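Local coordinates for Rho guanine nucleotide exchange factor TIAM2 (Mus musculus, PDB 3A8P), which stimulates GDP-GTP exchange on Rac1, linking extracellular signals such as laminin to the cytoskeleton and to neurite growth, at residues V91-L94 against D100-L103; L51-T56 against Y102-T107. All blocks are in the same frame, centred on the assembly; numbering follows the deposited sequence.

Both contacts belong to the first PH domain of the protein, joined in this fragment to the CC-Ex region that follows it; the two together are needed for membrane localization. Along the chain, 51-56 comes first, then 91-94, then the overlapping segments 100-103 and 102-107, which share Tyr-102 and Leu-103 on strand 101-105. Contact 1 pairs that strand with its hairpin neighbour 91-95 inside the curled sheet, while contact 2 sends a side chain from it across the domain interior to strand 50-54. Their centres lie about 10 Å apart. Strand 101-105 therefore serves two purposes, holding the sheet together laterally by backbone pairing and contributing Phe-104 to the core.

Contact 1: residues V91-L94 against D100-L103; sequences VFCL and DVYL
The carbonyl oxygen of Leu-94 takes the shortest polar bond of the contact, with Leu-94 O 2.7 Å from Tyr-102 N and the donor tilted 16° from the carbonyl plane. This bond helps to close the beta hairpin of strands 91-95 and 101-105, part of the curled sheet of the PH domain. The CA-H of Val-101 adds a weaker contact to the same oxygen. The Tyr-102 ring also meets it with its edge, CD2 of Tyr-102 lying 3.6 Å from Leu-94 O. With CG beside its own backbone N (chi1 -55°), the tyrosine swings its ring edge close to the oxygen that its N-H already binds. The return bond, Leu-94 N to Tyr-102 O at 2.9 Å, completes a hydrogen-bonded antiparallel pair. Tyr-102 O takes a CA-H contact from Cys-93 as well.

The two faces of the hairpin pack differently. Leu-94 and Tyr-102 lie side by side and point the same way, CD2 to CD2 at 4.0 Å, and both reach Leu-72 of strand 70-73. On the other face, Cys-93 pairs with Leu-103, and its thiol (chi1 -173°) lies on the side of Val-101. Ser-237 and Ala-241 of helix 236-245 pack over this face, bringing the C-terminal part of the chain against the PH sheet. There CD2 of Leu-103 sits 3.9 Å from Cys-93 CB and 4.1 Å from Val-91 CG1.

Contact 2: residues L51-T56 against Y102-T107; sequences LLFYET and YLFQAT
Phe-53 and Phe-104 reach toward each other from separate strands and meet rim to rim. Phe-53 CZ approaches Phe-104 CE1 at 3.6 Å, with each atom near the plane of the other ring, so neither aromatic face is used in this meeting. The ring planes are turned about 31° from one another, and the side chains run obliquely rather than in line. This is neither an offset stack nor a T-shaped pair, but hydrogen-bearing edges in van der Waals contact. Both CB atoms already point across the gap between the strands, and similar first torsions (chi1 -65° in Phe-53, -71° in Phe-104) place each CG beside its own backbone N.

That gap is the hydrophobic core of the PH domain, whose curled beta sheet brings strand 50-54 across from strand 101-105. The backbones stay well apart, the nearest CA atoms being those of Leu-51 and Phe-104 at 11.9 Å, and the side chains alone bridge the interior. Phe-19 touches both rings, edge-to-face with Phe-53 and at a smaller interplanar angle with Phe-104. Tyr-42 makes a second edge-to-face pair with Phe-53, and Phe-92 lies at a shallow angle to Phe-104, extending the aromatic cluster. Leu-51 adds an aliphatic contact: its CD1 reaches Phe-104 CZ at 4.2 Å, while Leu-51 O lies in the plane of the Phe-53 ring, 3.5 Å from Phe-53 CD2.

Contact 1: residues V91-L94 against D100-L103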
loop_
_atom_site.group_PDB
_atom_site.type_symbol
_atom_site.label_atom_id
_atom_site.label_comp_id
_atom_site.label_asym_id
_atom_site.label_seq_id
_atom_site.Cartn_x
_atom_site.Cartn_y
_atom_site.Cartn_z
ATOM N N VAL A 91 -10.845 -8.285 -10.278
ATOM C CA VAL A 91 -9.940 -8.530 -9.169
ATOM C C VAL A 91 -9.341 -7.213 -8.670
ATOM O O VAL A 91 -9.057 -6.314 -9.465
ATOM C CB VAL A 91 -8.756 -9.442 -9.591
ATOM C CG1 VAL A 91 -7.730 -9.508 -8.458
ATOM C CG2 VAL A 91 -9.255 -10.840 -9.959
ATOM N N PHE A 92 -9.196 -7.080 -7.357
ATOM C CA PHE A 92 -8.538 -5.910 -6.795
ATOM C C PHE A 92 -7.595 -6.397 -5.709
ATOM O O PHE A 92 -7.744 -7.513 -5.195
ATOM C CB PHE A 92 -9.500 -4.827 -6.266
ATOM C CG PHE A 92 -10.471 -5.281 -5.214
ATOM C CD1 PHE A 92 -11.715 -5.796 -5.573
ATOM C CD2 PHE A 92 -10.200 -5.064 -3.859
ATOM C CE1 PHE A 92 -12.684 -6.075 -4.602
ATOM C CE2 PHE A 92 -11.157 -5.339 -2.880
ATOM C CZ PHE A 92 -12.405 -5.843 -3.252
ATOM N N CYS A 93 -6.628 -5.558 -5.365
ATOM C CA CYS A 93 -5.609 -5.939 -4.410
ATOM C C CYS A 93 -5.447 -4.981 -3.245
ATOM O O CYS A 93 -5.274 -3.782 -3.434
ATOM C CB CYS A 93 -4.275 -6.067 -5.160
ATOM S SG CYS A 93 -2.905 -6.715 -4.189
ATOM N N LEU A 94 -5.503 -5.521 -2.032
ATOM C CA LEU A 94 -5.318 -4.699 -0.845
ATOM C C LEU A 94 -3.999 -5.030 -0.165
ATOM O O LEU A 94 -3.698 -6.195 0.098
ATOM C CB LEU A 94 -6.452 -4.904 0.163
ATOM C CG LEU A 94 -6.353 -3.995 1.402
ATOM C CD1 LEU A 94 -7.745 -3.674 1.919
ATOM C CD2 LEU A 94 -5.501 -4.662 2.485
ATOM N N ASP A 100 1.413 -7.190 4.432
ATOM C CA ASP A 100 0.541 -8.210 3.857
ATOM C C ASP A 100 -0.163 -7.703 2.599
ATOM O O ASP A 100 -0.529 -6.528 2.505
ATOM C CB ASP A 100 -0.502 -8.659 4.885
ATOM C CG ASP A 100 0.127 -9.212 6.149
ATOM O OD1 ASP A 100 0.834 -10.242 6.062
ATOM O OD2 ASP A 100 -0.083 -8.606 7.228
ATOM N N VAL A 101 -0.336 -8.601 1.634
ATOM C CA VAL A 101 -1.011 -8.281 0.383
ATOM C C VAL A 101 -2.114 -9.320 0.168
ATOM O O VAL A 101 -1.904 -10.515 0.388
ATOM C CB VAL A 101 -0.027 -8.300 -0.810
ATOM C CG1 VAL A 101 -0.745 -7.904 -2.091
ATOM C CG2 VAL A 101 1.134 -7.334 -0.537
ATOM N N TYR A 102 -3.287 -8.849 -0.247
ATOM C CA TYR A 102 -4.441 -9.718 -0.459
ATOM C C TYR A 102 -5.123 -9.466 -1.796
ATOM O O TYR A 102 -5.106 -8.352 -2.315
ATOM C CB TYR A 102 -5.476 -9.485 0.644
ATOM C CG TYR A 102 -4.939 -9.640 2.046
ATOM C CD1 TYR A 102 -4.886 -10.890 2.661
ATOM C CD2 TYR A 102 -4.468 -8.537 2.750
ATOM C CE1 TYR A 102 -4.378 -11.037 3.950
ATOM C CE2 TYR A 102 -3.955 -8.672 4.031
ATOM C CZ TYR A 102 -3.912 -9.922 4.627
ATOM O OH TYR A 102 -3.392 -10.050 5.896
ATOM N N LEU A 103 -5.731 -10.514 -2.337
ATOM C CA LEU A 103 -6.462 -10.413 -3.583
ATOM C C LEU A 103 -7.939 -10.614 -3.280
ATOM O O LEU A 103 -8.298 -11.380 -2.384
ATOM C CB LEU A 103 -5.993 -11.472 -4.578
ATOM C CG LEU A 103 -4.608 -11.249 -5.190
ATOM C CD1 LEU A 103 -4.325 -12.363 -6.189
ATOM C CD2 LEU A 103 -4.540 -9.888 -5.868
#

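Contact 2: residues L51-T56 against Y102-T107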
loop_
_atom_site.group_PDB
_atom_site.type_symbol
_atom_site.label_atom_id
_atom_site.label_comp_id
_atom_site.label_asym_id
_atom_site.label_seq_id
_atom_site.Cartn_x
_atom_site.Cartn_y
_atom_site.Cartn_z
ATOM N N LEU A 51 -12.442 -5.317 7.936
ATOM C CA LEU A 51 -13.171 -6.146 6.990
ATOM C C LEU A 51 -13.457 -7.450 7.718
ATOM O O LEU A 51 -12.532 -8.156 8.113
ATOM C CB LEU A 51 -12.328 -6.425 5.734
ATOM C CG LEU A 51 -12.131 -5.263 4.754
ATOM C CD1 LEU A 51 -11.007 -5.581 3.757
ATOM C CD2 LEU A 51 -13.454 -5.001 4.025
ATOM N N LEU A 52 -14.738 -7.749 7.914
ATOM C CA LEU A 52 -15.158 -8.975 8.589
ATOM C C LEU A 52 -15.613 -9.986 7.549
ATOM O O LEU A 52 -16.412 -9.668 6.670
ATOM C CB LEU A 52 -16.304 -8.678 9.552
ATOM C CG LEU A 52 -15.976 -7.621 10.607
ATOM C CD1 LEU A 52 -17.229 -7.276 11.393
ATOM C CD2 LEU A 52 -14.875 -8.149 11.528
ATOM N N PHE A 53 -15.102 -11.205 7.656
ATOM C CA PHE A 53 -15.437 -12.262 6.714
ATOM C C PHE A 53 -16.393 -13.277 7.331
ATOM O O PHE A 53 -16.100 -13.856 8.369
ATOM C CB PHE A 53 -14.164 -12.979 6.260
ATOM C CG PHE A 53 -13.225 -12.116 5.467
ATOM C CD1 PHE A 53 -12.878 -12.461 4.163
ATOM C CD2 PHE A 53 -12.682 -10.960 6.017
ATOM C CE1 PHE A 53 -12.004 -11.669 3.418
ATOM C CE2 PHE A 53 -11.803 -10.157 5.278
ATOM C CZ PHE A 53 -11.465 -10.516 3.976
ATOM N N TYR A 54 -17.536 -13.485 6.686
ATOM C CA TYR A 54 -18.533 -14.440 7.158
ATOM C C TYR A 54 -18.662 -15.521 6.097
ATOM O O TYR A 54 -18.660 -15.220 4.902
ATOM C CB TYR A 54 -19.889 -13.755 7.332
ATOM C CG TYR A 54 -19.907 -12.676 8.379
ATOM C CD1 TYR A 54 -20.268 -12.962 9.703
ATOM C CD2 TYR A 54 -19.570 -11.366 8.056
ATOM C CE1 TYR A 54 -20.296 -11.960 10.671
ATOM C CE2 TYR A 54 -19.592 -10.363 9.011
ATOM C CZ TYR A 54 -19.958 -10.664 10.315
ATOM O OH TYR A 54 -20.004 -9.658 11.246
ATOM N N GLU A 55 -18.778 -16.775 6.517
ATOM C CA GLU A 55 -18.912 -17.847 5.545
ATOM C C GLU A 55 -20.312 -17.961 4.948
ATOM O O GLU A 55 -20.521 -18.701 3.987
ATOM C CB GLU A 55 -18.468 -19.176 6.161
ATOM C CG GLU A 55 -16.998 -19.479 5.867
ATOM C CD GLU A 55 -16.402 -20.533 6.775
ATOM O OE1 GLU A 55 -15.233 -20.915 6.542
ATOM O OE2 GLU A 55 -17.094 -20.972 7.722
ATOM N N THR A 56 -21.270 -17.221 5.497
ATOM C CA THR A 56 -22.628 -17.258 4.970
ATOM C C THR A 56 -23.247 -15.867 4.945
ATOM O O THR A 56 -22.892 -15.003 5.746
ATOM C CB THR A 56 -23.545 -18.190 5.802
ATOM O OG1 THR A 56 -23.746 -17.628 7.104
ATOM C CG2 THR A 56 -22.912 -19.570 5.948
ATOM N N TYR A 102 -3.287 -8.849 -0.247
ATOM C CA TYR A 102 -4.441 -9.718 -0.459
ATOM C C TYR A 102 -5.123 -9.466 -1.796
ATOM O O TYR A 102 -5.106 -8.352 -2.315
ATOM C CB TYR A 102 -5.476 -9.485 0.644
ATOM C CG TYR A 102 -4.939 -9.640 2.046
ATOM C CD1 TYR A 102 -4.886 -10.890 2.661
ATOM C CD2 TYR A 102 -4.468 -8.537 2.750
ATOM C CE1 TYR A 102 -4.378 -11.037 3.950
ATOM C CE2 TYR A 102 -3.955 -8.672 4.031
ATOM C CZ TYR A 102 -3.912 -9.922 4.627
ATOM O OH TYR A 102 -3.392 -10.050 5.896
ATOM N N LEU A 103 -5.731 -10.514 -2.337
ATOM C CA LEU A 103 -6.462 -10.413 -3.583
ATOM C C LEU A 103 -7.939 -10.614 -3.280
ATOM O O LEU A 103 -8.298 -11.380 -2.384
ATOM C CB LEU A 103 -5.993 -11.472 -4.578
ATOM C CG LEU A 103 -4.608 -11.249 -5.190
ATOM C CD1 LEU A 103 -4.325 -12.363 -6.189
ATOM C CD2 LEU A 103 -4.540 -9.888 -5.868
ATOM N N PHE A 104 -8.779 -9.903 -4.019
ATOM C CA PHE A 104 -10.227 -9.982 -3.891
ATOM C C PHE A 104 -10.822 -9.964 -5.296
ATOM O O PHE A 104 -10.235 -9.399 -6.218
ATOM C CB PHE A 104 -10.788 -8.762 -3.145
ATOM C CG PHE A 104 -10.466 -8.725 -1.682
ATOM C CD1 PHE A 104 -11.240 -9.434 -0.768
ATOM C CD2 PHE A 104 -9.405 -7.958 -1.209
ATOM C CE1 PHE A 104 -10.967 -9.379 0.595
ATOM C CE2 PHE A 104 -9.120 -7.895 0.154
ATOM C CZ PHE A 104 -9.902 -8.605 1.057
ATOM N N GLN A 105 -11.983 -10.583 -5.465
ATOM C CA GLN A 105 -12.651 -10.550 -6.752
ATOM C C GLN A 105 -14.074 -10.093 -6.502
ATOM O O GLN A 105 -14.846 -10.787 -5.838
ATOM C CB GLN A 105 -12.670 -11.918 -7.432
ATOM C CG GLN A 105 -13.586 -11.918 -8.666
ATOM C CD GLN A 105 -13.601 -13.239 -9.409
ATOM O OE1 GLN A 105 -13.508 -14.302 -8.807
ATOM N NE2 GLN A 105 -13.741 -13.173 -10.730
ATOM N N ALA A 106 -14.404 -8.913 -7.013
ATOM C CA ALA A 106 -15.730 -8.349 -6.853
ATOM C C ALA A 106 -16.688 -9.051 -7.811
ATOM O O ALA A 106 -16.289 -9.970 -8.524
ATOM C CB ALA A 106 -15.696 -6.866 -7.138
ATOM N N THR A 107 -17.940 -8.612 -7.839
ATOM C CA THR A 107 -18.940 -9.239 -8.703
ATOM C C THR A 107 -19.087 -8.521 -10.038
ATOM O O THR A 107 -19.756 -9.015 -10.943
ATOM C CB THR A 107 -20.318 -9.277 -8.025
ATOM O OG1 THR A 107 -20.825 -7.944 -7.899
ATOM C CG2 THR A 107 -20.210 -9.901 -6.639
#